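Local coordinates for extracellular solute-binding protein (Conexibacter woesei, PDB 4P98), which probably captures a small solute, perhaps a nucleoside as in PnrA-like relatives, at the outer face of the cell membrane for uptake by an ABC transporter, at residues A[130-142]-A[288-301]. Sequence-based numbering, arbitrary orientation.
Sequences YLDGFVAGSLRGV and DVVPDDLQARVDAL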
ATOM      1  N   TYR A 130       1.223   7.945   7.932  1.00 19.01           N
ATOM      2  CA  TYR A 130       0.622   9.242   8.225  1.00 18.93           C
ATOM      3  C   TYR A 130      -0.899   9.219   8.062  1.00 16.36           C
ATOM      4  O   TYR A 130      -1.608   9.721   8.921  1.00 20.45           O
ATOM      5  CB  TYR A 130       1.250  10.350   7.377  1.00 18.23           C
ATOM      6  CG  TYR A 130       0.907  11.737   7.872  1.00 17.75           C
ATOM      7  CD1 TYR A 130       1.718  12.379   8.800  1.00 18.73           C
ATOM      8  CD2 TYR A 130      -0.237  12.390   7.428  1.00 19.85           C
ATOM      9  CE1 TYR A 130       1.417  13.649   9.254  1.00 21.84           C
ATOM     10  CE2 TYR A 130      -0.548  13.674   7.878  1.00 19.89           C
ATOM     11  CZ  TYR A 130       0.282  14.293   8.788  1.00 20.01           C
ATOM     12  OH  TYR A 130      -0.025  15.550   9.265  1.00 23.19           O
ATOM     13  N   LEU A 131      -1.401   8.624   6.985  1.00 15.83           N
ATOM     14  CA  LEU A 131      -2.836   8.554   6.768  1.00 17.01           C
ATOM     15  C   LEU A 131      -3.539   7.700   7.837  1.00 20.46           C
ATOM     16  O   LEU A 131      -4.625   8.050   8.308  1.00 17.33           O
ATOM     17  CB  LEU A 131      -3.148   8.039   5.367  1.00 16.90           C
ATOM     18  CG  LEU A 131      -4.620   7.924   5.002  1.00 16.68           C
ATOM     19  CD1 LEU A 131      -5.336   9.269   5.169  1.00 19.44           C
ATOM     20  CD2 LEU A 131      -4.776   7.389   3.601  1.00 17.22           C
ATOM     21  N   ASP A 132      -2.931   6.588   8.223  1.00 21.11           N
ATOM     22  CA  ASP A 132      -3.494   5.764   9.303  1.00 22.40           C
ATOM     23  C   ASP A 132      -3.619   6.544  10.601  1.00 18.31           C
ATOM     24  O   ASP A 132      -4.673   6.522  11.257  1.00 22.09           O
ATOM     25  CB  ASP A 132      -2.613   4.544   9.575  1.00 24.50           C
ATOM     26  CG  ASP A 132      -2.600   3.579   8.448  1.00 27.99           C
ATOM     27  OD1 ASP A 132      -3.607   3.477   7.718  1.00 31.94           O
ATOM     28  OD2 ASP A 132      -1.564   2.899   8.303  1.00 43.24           O
ATOM     29  N   GLY A 133      -2.541   7.230  10.971  1.00 17.10           N
ATOM     30  CA  GLY A 133      -2.491   8.023  12.186  1.00 18.36           C
ATOM     31  C   GLY A 133      -3.460   9.194  12.151  1.00 21.66           C
ATOM     32  O   GLY A 133      -4.106   9.509  13.153  1.00 20.01           O
ATOM     33  N   PHE A 134      -3.570   9.830  10.990  1.00 22.67           N
ATOM     34  CA  PHE A 134      -4.516  10.920  10.810  1.00 21.36           C
ATOM     35  C   PHE A 134      -5.965  10.452  10.950  1.00 21.43           C
ATOM     36  O   PHE A 134      -6.774  11.137  11.571  1.00 22.01           O
ATOM     37  CB  PHE A 134      -4.307  11.597   9.459  1.00 21.65           C
ATOM     38  CG  PHE A 134      -5.176  12.803   9.253  1.00 20.62           C
ATOM     39  CD1 PHE A 134      -6.415  12.683   8.658  1.00 22.91           C
ATOM     40  CD2 PHE A 134      -4.751  14.055   9.674  1.00 23.46           C
ATOM     41  CE1 PHE A 134      -7.226  13.802   8.475  1.00 24.70           C
ATOM     42  CE2 PHE A 134      -5.553  15.175   9.497  1.00 22.93           C
ATOM     43  CZ  PHE A 134      -6.786  15.044   8.895  1.00 22.96           C
ATOM     44  N   VAL A 135      -6.293   9.296  10.375  1.00 21.32           N
ATOM     45  CA  VAL A 135      -7.623   8.715  10.534  1.00 20.97           C
ATOM     46  C   VAL A 135      -7.872   8.385  12.001  1.00 24.23           C
ATOM     47  O   VAL A 135      -8.962   8.662  12.526  1.00 22.54           O
ATOM     48  CB  VAL A 135      -7.844   7.462   9.646  1.00 21.89           C
ATOM     49  CG1 VAL A 135      -9.116   6.724  10.026  1.00 20.92           C
ATOM     50  CG2 VAL A 135      -7.915   7.836   8.179  1.00 22.99           C
ATOM     51  N   ALA A 136      -6.868   7.811  12.667  1.00 21.07           N
ATOM     52  CA  ALA A 136      -6.976   7.494  14.088  1.00 22.28           C
ATOM     53  C   ALA A 136      -7.273   8.741  14.929  1.00 24.01           C
ATOM     54  O   ALA A 136      -8.079   8.697  15.853  1.00 24.87           O
ATOM     55  CB  ALA A 136      -5.704   6.825  14.587  1.00 21.90           C
ATOM     56  N   GLY A 137      -6.614   9.844  14.607  1.00 23.50           N
ATOM     57  CA  GLY A 137      -6.803  11.088  15.333  1.00 23.45           C
ATOM     58  C   GLY A 137      -8.086  11.824  14.986  1.00 21.73           C
ATOM     59  O   GLY A 137      -8.451  12.769  15.669  1.00 23.66           O
ATOM     60  N   SER A 138      -8.774  11.389  13.937  1.00 22.58           N
ATOM     61  CA  SER A 138     -10.020  12.012  13.500  1.00 25.26           C
ATOM     62  C   SER A 138     -11.273  11.366  14.094  1.00 29.03           C
ATOM     63  O   SER A 138     -12.376  11.831  13.838  1.00 26.98           O
ATOM     64  CB  SER A 138     -10.122  11.952  11.971  1.00 23.03           C
ATOM     65  OG  SER A 138      -9.085  12.711  11.373  1.00 24.01           O
ATOM     66  N   LEU A 139     -11.111  10.301  14.877  1.00 28.01           N
ATOM     67  CA  LEU A 139     -12.250   9.520  15.350  1.00 26.82           C
ATOM     68  C   LEU A 139     -12.881  10.161  16.579  1.00 29.99           C
ATOM     69  O   LEU A 139     -12.301  11.059  17.177  1.00 28.82           O
ATOM     70  CB  LEU A 139     -11.813   8.093  15.692  1.00 26.48           C
ATOM     71  CG  LEU A 139     -11.152   7.305  14.571  1.00 23.84           C
ATOM     72  CD1 LEU A 139     -10.688   5.954  15.107  1.00 24.51           C
ATOM     73  CD2 LEU A 139     -12.089   7.135  13.383  1.00 24.24           C
ATOM     74  N   ARG A 140     -14.065   9.688  16.956  1.00 30.77           N
ATOM     75  CA  ARG A 140     -14.783  10.247  18.112  1.00 33.50           C
ATOM     76  C   ARG A 140     -14.555   9.390  19.341  1.00 29.89           C
ATOM     77  O   ARG A 140     -14.872   8.203  19.324  1.00 27.05           O
ATOM     78  CB  ARG A 140     -16.284  10.299  17.842  1.00 39.89           C
ATOM     79  CG  ARG A 140     -16.735  11.444  16.950  1.00 47.28           C
ATOM     80  CD  ARG A 140     -18.258  11.569  16.927  1.00 56.97           C
ATOM     81  NE  ARG A 140     -18.899  10.331  16.465  1.00 64.88           N
ATOM     82  CZ  ARG A 140     -19.966  10.266  15.668  1.00 65.32           C
ATOM     83  NH1 ARG A 140     -20.558  11.370  15.212  1.00 71.08           N
ATOM     84  NH2 ARG A 140     -20.445   9.074  15.314  1.00 63.18           N
ATOM     85  N   GLY A 141     -14.008   9.994  20.397  1.00 26.35           N
ATOM     86  CA  GLY A 141     -13.853   9.323  21.682  1.00 30.88           C
ATOM     87  C   GLY A 141     -12.676   8.365  21.777  1.00 31.20           C
ATOM     88  O   GLY A 141     -12.641   7.524  22.654  1.00 31.60           O
ATOM     89  N   VAL A 142     -11.701   8.497  20.890  1.00 31.71           N
ATOM     90  CA  VAL A 142     -10.533   7.618  20.905  1.00 27.00           C
ATOM     91  C   VAL A 142      -9.346   8.417  21.403  1.00 25.31           C
ATOM     92  O   VAL A 142      -8.780   9.221  20.667  1.00 30.11           O
ATOM     93  CB  VAL A 142     -10.262   7.033  19.508  1.00 26.70           C
ATOM     94  CG1 VAL A 142      -8.991   6.188  19.511  1.00 26.16           C
ATOM     95  CG2 VAL A 142     -11.456   6.225  19.033  1.00 26.95           C
ATOM     96  N   ASP A 288     -19.565   3.866  17.293  1.00 28.64           N
ATOM     97  CA  ASP A 288     -19.945   5.228  16.930  1.00 37.20           C
ATOM     98  C   ASP A 288     -18.706   6.130  16.944  1.00 35.42           C
ATOM     99  O   ASP A 288     -18.793   7.316  17.237  1.00 39.82           O
ATOM    100  CB  ASP A 288     -21.033   5.755  17.883  1.00 44.45           C
ATOM    101  CG  ASP A 288     -20.498   6.062  19.267  1.00 49.58           C
ATOM    102  OD1 ASP A 288     -19.429   5.520  19.632  1.00 57.28           O
ATOM    103  OD2 ASP A 288     -21.141   6.857  19.986  1.00 65.55           O
ATOM    104  N   VAL A 289     -17.546   5.559  16.626  1.00 29.97           N
ATOM    105  CA  VAL A 289     -16.302   6.337  16.630  1.00 29.83           C
ATOM    106  C   VAL A 289     -16.023   7.022  15.286  1.00 24.10           C
ATOM    107  O   VAL A 289     -15.176   7.899  15.232  1.00 27.88           O
ATOM    108  CB  VAL A 289     -15.073   5.472  17.008  1.00 30.33           C
ATOM    109  CG1 VAL A 289     -15.343   4.679  18.289  1.00 33.27           C
ATOM    110  CG2 VAL A 289     -14.693   4.548  15.862  1.00 28.69           C
ATOM    111  N   VAL A 290     -16.706   6.620  14.211  1.00 23.90           N
ATOM    112  CA  VAL A 290     -16.399   7.139  12.866  1.00 28.02           C
ATOM    113  C   VAL A 290     -17.242   8.376  12.525  1.00 33.18           C
ATOM    114  O   VAL A 290     -18.460   8.264  12.363  1.00 32.05           O
ATOM    115  CB  VAL A 290     -16.625   6.085  11.765  1.00 29.24           C
ATOM    116  CG1 VAL A 290     -16.214   6.644  10.404  1.00 29.35           C
ATOM    117  CG2 VAL A 290     -15.834   4.814  12.066  1.00 28.50           C
ATOM    118  N   PRO A 291     -16.601   9.552  12.394  1.00 35.46           N
ATOM    119  CA  PRO A 291     -17.402  10.730  12.018  1.00 33.58           C
ATOM    120  C   PRO A 291     -17.976  10.618  10.608  1.00 33.10           C
ATOM    121  O   PRO A 291     -17.353  10.009   9.722  1.00 32.00           O
ATOM    122  CB  PRO A 291     -16.404  11.883  12.127  1.00 33.38           C
ATOM    123  CG  PRO A 291     -15.066  11.249  11.944  1.00 33.73           C
ATOM    124  CD  PRO A 291     -15.189   9.908  12.621  1.00 32.87           C
ATOM    125  N   ASP A 292     -19.163  11.191  10.405  1.00 31.56           N
ATOM    126  CA  ASP A 292     -19.835  11.133   9.104  1.00 33.28           C
ATOM    127  C   ASP A 292     -18.994  11.773   8.012  1.00 25.77           C
ATOM    128  O   ASP A 292     -19.119  11.420   6.845  1.00 28.68           O
ATOM    129  CB  ASP A 292     -21.198  11.843   9.147  1.00 37.48           C
ATOM    130  CG  ASP A 292     -22.199  11.142  10.049  1.00 47.25           C
ATOM    131  OD1 ASP A 292     -22.232   9.890  10.054  1.00 46.81           O
ATOM    132  OD2 ASP A 292     -22.956  11.847  10.750  1.00 53.92           O
ATOM    133  N   ASP A 293     -18.147  12.715   8.398  1.00 25.15           N
ATOM    134  CA  ASP A 293     -17.325  13.457   7.437  1.00 28.69           C
ATOM    135  C   ASP A 293     -15.870  12.962   7.360  1.00 30.14           C
ATOM    136  O   ASP A 293     -14.977  13.721   6.973  1.00 27.08           O
ATOM    137  CB  ASP A 293     -17.346  14.949   7.783  1.00 30.07           C
ATOM    138  CG  ASP A 293     -16.607  15.263   9.074  1.00 32.44           C
ATOM    139  OD1 ASP A 293     -16.304  14.321   9.832  1.00 38.77           O
ATOM    140  OD2 ASP A 293     -16.319  16.449   9.337  1.00 37.91           O
ATOM    141  N   LEU A 294     -15.611  11.707   7.717  1.00 27.93           N
ATOM    142  CA  LEU A 294     -14.214  11.247   7.751  1.00 26.47           C
ATOM    143  C   LEU A 294     -13.536  11.389   6.393  1.00 20.97           C
ATOM    144  O   LEU A 294     -12.419  11.901   6.319  1.00 27.31           O
ATOM    145  CB  LEU A 294     -14.089   9.807   8.251  1.00 26.97           C
ATOM    146  CG  LEU A 294     -12.641   9.301   8.350  1.00 26.55           C
ATOM    147  CD1 LEU A 294     -11.801  10.177   9.271  1.00 26.01           C
ATOM    148  CD2 LEU A 294     -12.638   7.850   8.816  1.00 27.21           C
ATOM    149  N   GLN A 295     -14.217  10.948   5.337  1.00 20.30           N
ATOM    150  CA  GLN A 295     -13.684  10.998   3.983  1.00 24.09           C
ATOM    151  C   GLN A 295     -13.398  12.432   3.551  1.00 27.85           C
ATOM    152  O   GLN A 295     -12.371  12.687   2.919  1.00 27.52           O
ATOM    153  CB  GLN A 295     -14.614  10.313   2.978  1.00 24.04           C
ATOM    154  CG  GLN A 295     -14.042  10.219   1.564  1.00 25.88           C
ATOM    155  CD  GLN A 295     -12.771   9.384   1.505  1.00 30.10           C
ATOM    156  OE1 GLN A 295     -11.667   9.897   1.275  1.00 31.52           O
ATOM    157  NE2 GLN A 295     -12.922   8.094   1.734  1.00 28.11           N
ATOM    158  N   ALA A 296     -14.291  13.359   3.906  1.00 28.52           N
ATOM    159  CA  ALA A 296     -14.097  14.777   3.598  1.00 27.66           C
ATOM    160  C   ALA A 296     -12.837  15.301   4.277  1.00 25.62           C
ATOM    161  O   ALA A 296     -12.077  16.054   3.681  1.00 23.89           O
ATOM    162  CB  ALA A 296     -15.319  15.605   4.014  1.00 28.66           C
ATOM    163  N   ARG A 297     -12.603  14.888   5.518  1.00 23.39           N
ATOM    164  CA  ARG A 297     -11.405  15.304   6.233  1.00 25.94           C
ATOM    165  C   ARG A 297     -10.115  14.798   5.578  1.00 24.79           C
ATOM    166  O   ARG A 297      -9.112  15.506   5.529  1.00 22.93           O
ATOM    167  CB  ARG A 297     -11.441  14.839   7.678  1.00 28.52           C
ATOM    168  CG  ARG A 297     -12.597  15.382   8.491  1.00 31.85           C
ATOM    169  CD  ARG A 297     -12.325  15.192   9.959  1.00 35.83           C
ATOM    170  NE  ARG A 297     -13.550  15.182  10.749  1.00 38.91           N
ATOM    171  CZ  ARG A 297     -13.576  15.192  12.075  1.00 40.46           C
ATOM    172  NH1 ARG A 297     -12.446  15.207  12.770  1.00 41.88           N
ATOM    173  NH2 ARG A 297     -14.743  15.184  12.712  1.00 41.99           N
ATOM    174  N   VAL A 298     -10.144  13.564   5.093  1.00 25.87           N
ATOM    175  CA  VAL A 298      -8.991  12.980   4.407  1.00 24.59           C
ATOM    176  C   VAL A 298      -8.771  13.645   3.042  1.00 24.06           C
ATOM    177  O   VAL A 298      -7.625  13.915   2.641  1.00 19.48           O
ATOM    178  CB  VAL A 298      -9.178  11.460   4.255  1.00 25.27           C
ATOM    179  CG1 VAL A 298      -8.159  10.866   3.294  1.00 23.61           C
ATOM    180  CG2 VAL A 298      -9.094  10.808   5.630  1.00 24.18           C
ATOM    181  N   ASP A 299      -9.867  13.892   2.335  1.00 24.12           N
ATOM    182  CA  ASP A 299      -9.824  14.637   1.081  1.00 25.29           C
ATOM    183  C   ASP A 299      -9.186  16.015   1.277  1.00 22.89           C
ATOM    184  O   ASP A 299      -8.371  16.437   0.457  1.00 23.55           O
ATOM    185  CB  ASP A 299     -11.233  14.797   0.476  1.00 31.44           C
ATOM    186  CG  ASP A 299     -11.851  13.472   0.020  1.00 34.01           C
ATOM    187  OD1 ASP A 299     -11.133  12.463  -0.114  1.00 36.68           O
ATOM    188  OD2 ASP A 299     -13.075  13.446  -0.216  1.00 41.60           O
ATOM    189  N   ALA A 300      -9.539  16.714   2.354  1.00 22.21           N
ATOM    190  CA  ALA A 300      -8.970  18.041   2.611  1.00 23.73           C
ATOM    191  C   ALA A 300      -7.483  17.938   2.940  1.00 22.64           C
ATOM    192  O   ALA A 300      -6.687  18.763   2.498  1.00 19.43           O
ATOM    193  CB  ALA A 300      -9.721  18.755   3.730  1.00 25.72           C
ATOM    194  N   LEU A 301      -7.109  16.915   3.708  1.00 20.05           N
ATOM    195  CA  LEU A 301      -5.690  16.655   3.987  1.00 18.98           C
ATOM    196  C   LEU A 301      -4.900  16.465   2.692  1.00 15.16           C
ATOM    197  O   LEU A 301      -3.799  17.014   2.547  1.00 18.41           O
ATOM    198  CB  LEU A 301      -5.522  15.418   4.897  1.00 19.08           C
ATOM    199  CG  LEU A 301      -4.117  14.811   4.994  1.00 19.78           C
ATOM    200  CD1 LEU A 301      -3.170  15.744   5.730  1.00 21.26           C
ATOM    201  CD2 LEU A 301      -4.153  13.441   5.659  1.00 19.90           C
TER
HETATM  202  O   HOH W   1      -9.478  15.291  11.488  1.00 29.06           O
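Leu-301 sets its CD2 methyl over one face of the Phe-134 ring in a CH-pi contact, CD2 lying 3.9 Å from the ring centroid, while its CD1 meets the edge of the Tyr-130 ring. A chi1 of -175°, CG anti to the backbone N, brings the Phe-134 ring to that methyl, with CG2 of Val-298 more loosely at the ring edge. Cutting this ring back to an alanine is likely to strip the Leu-301 methyl of its aromatic platform and open a gap between the helices. Further along, Leu-131 CD1 packs on Val-298 CG1 at 3.7 Å, and Val-135 CG1 on Leu-294 CD2. The helix segments run roughly antiparallel, at 136°: helix 294-307, the last of the chain, packs against helix 125-137 in the lobe built on the 144-149 sheet, one of the two parallel-sheet lobes of this periplasmic-binding-protein fold. At Arg-140 the two backbones meet, its N donating to Val-289 O at 2.7 Å, nearly straight at 166°. The Arg-140 side chain, bent at chi3, grips Asp-288 O side-on through NE and NH2, each at 3.1 Å. Ser-138 O and Pro-291 CG lie over one face of the Arg-297 guanidinium, and a water donates to Ser-138 OG and accepts from Arg-297 NH1. Ser-138 OG in turn donates to Phe-134 O, and Arg-297 NE is steadied by a salt bridge to Asp-293 OD1 (3.0 Å). Behind Tyr-130 and Phe-134 stand alanines of helix 154-170.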